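Long-range contacts in uroporphyrin-III C-methyltransferase (Thermus thermophilus, PDB 1VE2), which probably transfers methyl groups from S-adenosyl-L-methionine to carbon atoms of uroporphyrinogen III in porphyrin biosynthesis: residues V5-G9 and A22-L26; G86-V91 and V111-S117. All blocks are in the same frame, centred on the assembly; numbering follows the deposited sequence.

Contact 1: V5-G9 and A22-L26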
loop_
_atom_site.group_PDB
_atom_site.type_symbol
_atom_site.label_atom_id
_atom_site.label_comp_id
_atom_site.label_asym_id
_atom_site.label_seq_id
_atom_site.Cartn_x
_atom_site.Cartn_y
_atom_site.Cartn_z
ATOM N N VAL A 5 4.105 22.592 -2.555
ATOM C CA VAL A 5 3.756 21.528 -3.474
ATOM C C VAL A 5 3.338 20.287 -2.703
ATOM O O VAL A 5 3.985 19.898 -1.729
ATOM C CB VAL A 5 4.955 21.166 -4.386
ATOM C CG1 VAL A 5 4.590 19.990 -5.282
ATOM C CG2 VAL A 5 5.361 22.383 -5.225
ATOM N N TYR A 6 2.241 19.679 -3.135
ATOM C CA TYR A 6 1.765 18.452 -2.511
ATOM C C TYR A 6 1.905 17.348 -3.545
ATOM O O TYR A 6 1.468 17.521 -4.685
ATOM C CB TYR A 6 0.286 18.564 -2.134
ATOM C CG TYR A 6 -0.001 19.447 -0.943
ATOM C CD1 TYR A 6 0.030 18.934 0.350
ATOM C CD2 TYR A 6 -0.317 20.794 -1.113
ATOM C CE1 TYR A 6 -0.252 19.739 1.453
ATOM C CE2 TYR A 6 -0.598 21.612 -0.015
ATOM C CZ TYR A 6 -0.566 21.074 1.262
ATOM O OH TYR A 6 -0.851 21.870 2.349
ATOM N N LEU A 7 2.543 16.241 -3.178
ATOM C CA LEU A 7 2.642 15.104 -4.106
ATOM C C LEU A 7 1.507 14.228 -3.589
ATOM O O LEU A 7 1.596 13.656 -2.498
ATOM C CB LEU A 7 4.001 14.401 -3.988
ATOM C CG LEU A 7 5.230 15.294 -4.245
ATOM C CD1 LEU A 7 6.472 14.402 -4.308
ATOM C CD2 LEU A 7 5.084 16.075 -5.560
ATOM N N VAL A 8 0.440 14.146 -4.379
ATOM C CA VAL A 8 -0.781 13.440 -3.992
ATOM C C VAL A 8 -1.103 12.131 -4.684
ATOM O O VAL A 8 -1.048 12.035 -5.908
ATOM C CB VAL A 8 -2.005 14.379 -4.191
ATOM C CG1 VAL A 8 -3.298 13.717 -3.662
ATOM C CG2 VAL A 8 -1.737 15.712 -3.511
ATOM N N GLY A 9 -1.459 11.132 -3.882
ATOM C CA GLY A 9 -1.842 9.840 -4.416
ATOM C C GLY A 9 -3.338 9.840 -4.701
ATOM O O GLY A 9 -4.137 10.230 -3.848
ATOM N N ALA A 22 -6.099 13.843 0.967
ATOM C CA ALA A 22 -6.031 13.999 -0.482
ATOM C C ALA A 22 -7.218 14.847 -0.957
ATOM O O ALA A 22 -7.066 15.727 -1.806
ATOM C CB ALA A 22 -6.037 12.628 -1.151
ATOM N N LEU A 23 -8.395 14.586 -0.399
ATOM C CA LEU A 23 -9.590 15.343 -0.760
ATOM C C LEU A 23 -9.390 16.823 -0.459
ATOM O O LEU A 23 -9.682 17.674 -1.289
ATOM C CB LEU A 23 -10.803 14.837 0.026
ATOM C CG LEU A 23 -11.333 13.439 -0.277
ATOM C CD1 LEU A 23 -12.407 13.074 0.744
ATOM C CD2 LEU A 23 -11.907 13.409 -1.685
ATOM N N ARG A 24 -8.891 17.132 0.734
ATOM C CA ARG A 24 -8.689 18.528 1.098
ATOM C C ARG A 24 -7.723 19.206 0.148
ATOM O O ARG A 24 -7.982 20.315 -0.319
ATOM C CB ARG A 24 -8.163 18.666 2.532
ATOM C CG ARG A 24 -7.901 20.129 2.924
ATOM C CD ARG A 24 -7.393 20.280 4.358
ATOM N NE ARG A 24 -6.037 19.758 4.545
ATOM C CZ ARG A 24 -4.937 20.313 4.035
ATOM N NH1 ARG A 24 -5.023 21.414 3.299
ATOM N NH2 ARG A 24 -3.749 19.773 4.269
ATOM N N VAL A 25 -6.604 18.545 -0.138
ATOM C CA VAL A 25 -5.614 19.112 -1.038
ATOM C C VAL A 25 -6.192 19.407 -2.417
ATOM O O VAL A 25 -5.909 20.456 -2.986
ATOM C CB VAL A 25 -4.390 18.182 -1.198
ATOM C CG1 VAL A 25 -3.465 18.715 -2.303
ATOM C CG2 VAL A 25 -3.649 18.086 0.126
ATOM N N LEU A 26 -6.997 18.492 -2.954
ATOM C CA LEU A 26 -7.586 18.699 -4.275
ATOM C C LEU A 26 -8.583 19.852 -4.289
ATOM O O LEU A 26 -8.924 20.373 -5.351
ATOM C CB LEU A 26 -8.262 17.421 -4.775
ATOM C CG LEU A 26 -7.290 16.271 -5.071
ATOM C CD1 LEU A 26 -8.040 15.076 -5.644
ATOM C CD2 LEU A 26 -6.232 16.758 -6.053
#

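Contact 2: G86-V91 and V111-S117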
loop_
_atom_site.group_PDB
_atom_site.type_symbol
_atom_site.label_atom_id
_atom_site.label_comp_id
_atom_site.label_asym_id
_atom_site.label_seq_id
_atom_site.Cartn_x
_atom_site.Cartn_y
_atom_site.Cartn_z
ATOM N N GLY A 86 -1.497 8.370 -9.941
ATOM C CA GLY A 86 -2.225 7.146 -9.664
ATOM C C GLY A 86 -1.563 6.388 -8.522
ATOM O O GLY A 86 -0.338 6.445 -8.355
ATOM N N GLY A 87 -2.379 5.696 -7.730
ATOM C CA GLY A 87 -1.883 4.921 -6.601
ATOM C C GLY A 87 -1.287 5.807 -5.523
ATOM O O GLY A 87 -1.890 6.798 -5.128
ATOM N N ASP A 88 -0.109 5.432 -5.036
ATOM C CA ASP A 88 0.602 6.208 -4.023
ATOM C C ASP A 88 1.662 7.002 -4.800
ATOM O O ASP A 88 2.300 6.473 -5.710
ATOM C CB ASP A 88 1.253 5.275 -3.012
ATOM C CG ASP A 88 1.971 6.022 -1.923
ATOM O OD1 ASP A 88 3.114 6.466 -2.158
ATOM O OD2 ASP A 88 1.384 6.171 -0.834
ATOM N N PRO A 89 1.872 8.274 -4.442
ATOM C CA PRO A 89 2.850 9.101 -5.150
ATOM C C PRO A 89 4.317 8.701 -5.077
ATOM O O PRO A 89 5.121 9.167 -5.884
ATOM C CB PRO A 89 2.606 10.489 -4.563
ATOM C CG PRO A 89 2.291 10.182 -3.144
ATOM C CD PRO A 89 1.369 8.970 -3.241
ATOM N N MET A 90 4.668 7.850 -4.122
ATOM C CA MET A 90 6.056 7.431 -3.964
ATOM C C MET A 90 6.365 6.036 -4.508
ATOM O O MET A 90 7.525 5.644 -4.578
ATOM C CB MET A 90 6.440 7.503 -2.486
ATOM C CG MET A 90 6.167 8.886 -1.863
ATOM S SD MET A 90 7.171 10.213 -2.617
ATOM C CE MET A 90 8.664 9.808 -1.916
ATOM N N VAL A 91 5.342 5.288 -4.904
ATOM C CA VAL A 91 5.575 3.940 -5.418
ATOM C C VAL A 91 5.792 3.984 -6.930
ATOM O O VAL A 91 4.844 4.130 -7.702
ATOM C CB VAL A 91 4.401 3.023 -5.067
ATOM C CG1 VAL A 91 4.682 1.601 -5.534
ATOM C CG2 VAL A 91 4.193 3.044 -3.574
ATOM N N VAL A 111 3.875 15.057 1.186
ATOM C CA VAL A 111 3.462 13.908 0.391
ATOM C C VAL A 111 2.207 13.334 1.040
ATOM O O VAL A 111 2.164 13.117 2.255
ATOM C CB VAL A 111 4.581 12.843 0.328
ATOM C CG1 VAL A 111 4.122 11.637 -0.491
ATOM C CG2 VAL A 111 5.838 13.471 -0.291
ATOM N N VAL A 112 1.186 13.117 0.218
ATOM C CA VAL A 112 -0.101 12.604 0.663
ATOM C C VAL A 112 -0.284 11.195 0.118
ATOM O O VAL A 112 -0.525 11.010 -1.077
ATOM C CB VAL A 112 -1.229 13.506 0.149
ATOM C CG1 VAL A 112 -2.586 12.991 0.622
ATOM C CG2 VAL A 112 -0.992 14.929 0.624
ATOM N N PRO A 113 -0.150 10.181 0.990
ATOM C CA PRO A 113 -0.284 8.757 0.657
ATOM C C PRO A 113 -1.597 8.406 -0.023
ATOM O O PRO A 113 -2.616 9.052 0.214
ATOM C CB PRO A 113 -0.177 8.070 2.019
ATOM C CG PRO A 113 0.695 8.977 2.801
ATOM C CD PRO A 113 0.187 10.353 2.416
ATOM N N GLY A 114 -1.563 7.366 -0.851
ATOM C CA GLY A 114 -2.760 6.901 -1.521
ATOM C C GLY A 114 -2.793 5.382 -1.501
ATOM O O GLY A 114 -1.764 4.744 -1.303
ATOM N N VAL A 115 -3.974 4.794 -1.657
ATOM C CA VAL A 115 -4.095 3.336 -1.702
ATOM C C VAL A 115 -3.382 2.927 -2.999
ATOM O O VAL A 115 -3.733 3.402 -4.078
ATOM C CB VAL A 115 -5.593 2.922 -1.746
ATOM C CG1 VAL A 115 -5.724 1.448 -2.033
ATOM C CG2 VAL A 115 -6.255 3.248 -0.390
ATOM N N THR A 116 -2.382 2.056 -2.892
ATOM C CA THR A 116 -1.589 1.654 -4.056
ATOM C C THR A 116 -2.299 0.915 -5.174
ATOM O O THR A 116 -3.300 0.224 -4.960
ATOM C CB THR A 116 -0.373 0.809 -3.639
ATOM O OG1 THR A 116 -0.825 -0.410 -3.028
ATOM C CG2 THR A 116 0.493 1.588 -2.666
ATOM N N SER A 117 -1.737 1.080 -6.370
ATOM C CA SER A 117 -2.230 0.485 -7.611
ATOM C C SER A 117 -2.160 -1.026 -7.585
ATOM O O SER A 117 -2.908 -1.692 -8.297
ATOM C CB SER A 117 -1.403 0.987 -8.804
ATOM O OG SER A 117 -1.481 2.396 -8.950
HETATM O O HOH W 1 0.095 4.209 0.444
HETATM O O HOH W 2 0.933 2.744 -6.271
#

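Contact 1: V5-G9 and A22-L26
Val25, on the helix, reaches the strand with both of its methyls, and with Tyr6 and Val8 it buries most of the surface here. Val25 CG2 lies over one face of the Tyr6 ring, 4.0 Å from the ring centroid and only 20° off the normal, a CH-pi contact offset to the CD1 and CE1 side. Val25 CG1, anti to the backbone N (chi1 172°), lodges between the two strand residues, 3.8 Å from Tyr6 CB and 3.7 Å from Val8 CG2. A beta-branched residue suits this position, one methyl covering the ring while the other wedges beside it. Tyrosine offers Val25 a broad apolar face, while its hydroxyl is hydrogen-bonded to Lys4 NZ. Val8 is forked in the same way: while CG2 meets Val25, Val8 CG1 rests 3.9 Å from Ala22 CB. Ala22, with its single methyl, lets the helix come near. At the exposed margin, Arg24 bends at chi3 to bring NH2 to 4.1 Å from Tyr6 OH, too long for a bond. With segment axes 9.1 Å apart, this is apolar helix-on-sheet packing. Strand 4-9 and helix 20-28 begin a beta-alpha-beta crossover that continues into parallel strand 31-34, with strand 80-85 lying between the two strands. Helix 20-28 covers one face, where Ala22 touches Val112; helix 95-105 packs against Val5 and Leu7.

Contact 2: G86-V91 and V111-S117
Asp88 accepts the N-H of Gly114 at OD2 over 3.2 Å and at 163°, the donor arriving from above the carboxylate plane, 44° out of it. CG stands anti to the backbone N (chi1 -178°), which carries the carboxylate beside the carbonyl carbon. Asp88 OD1 accepts from Met90 N at 2.9 Å in an Asx turn. Ser123 of the second subunit also bonds to OD1, and a water joins OD2 to Gly114 O, so both oxygens of this buried acid have partners. The puckered ring of Pro89 crosses Val111 at a slant, Pro89 CG 3.5 Å from Val111 CG1; the flexible Met90 chain folds past the same methyl. Thr116 CG2 packs against Asp88 CB at 3.8 Å, while its OG1 turns to Gly120 N. Glycine suits position 87, where phi is positive and Ser117 OG leaves no room for a side chain. Gly87 CA also makes a CA-H...O contact of 3.5 Å with Val115 O. A second water links Asp88 N with Ser117 N. The contact thus joins two loops beyond the C-terminal ends of parallel strands 80-85 and 109-112, leading to helices 95-105 and 119-124, at the subunit interface.

How the contacts relate
From the N terminus, strand 4-9 leads through a ten-residue connection into helix 20-28, and contact 1 closes this short excursion by laying the helix back on its strand. The chain then adds strands 31-34, 49-52 and 80-85 before contact 2 opens; that one closes a longer loop containing helix 95-105. The two are in series, neither enclosing nor crossing the other, yet they meet in space, their centres about 10 Å apart. Strands 4-9 and 109-112 are parallel neighbours: Leu7 O and Gly9 N probably bond to Val112 N and O, and Gly9 packs on Pro89. The two contacts join helix 20-28 and the parallel sheet to the loops that follow strands 80-85 and 109-112.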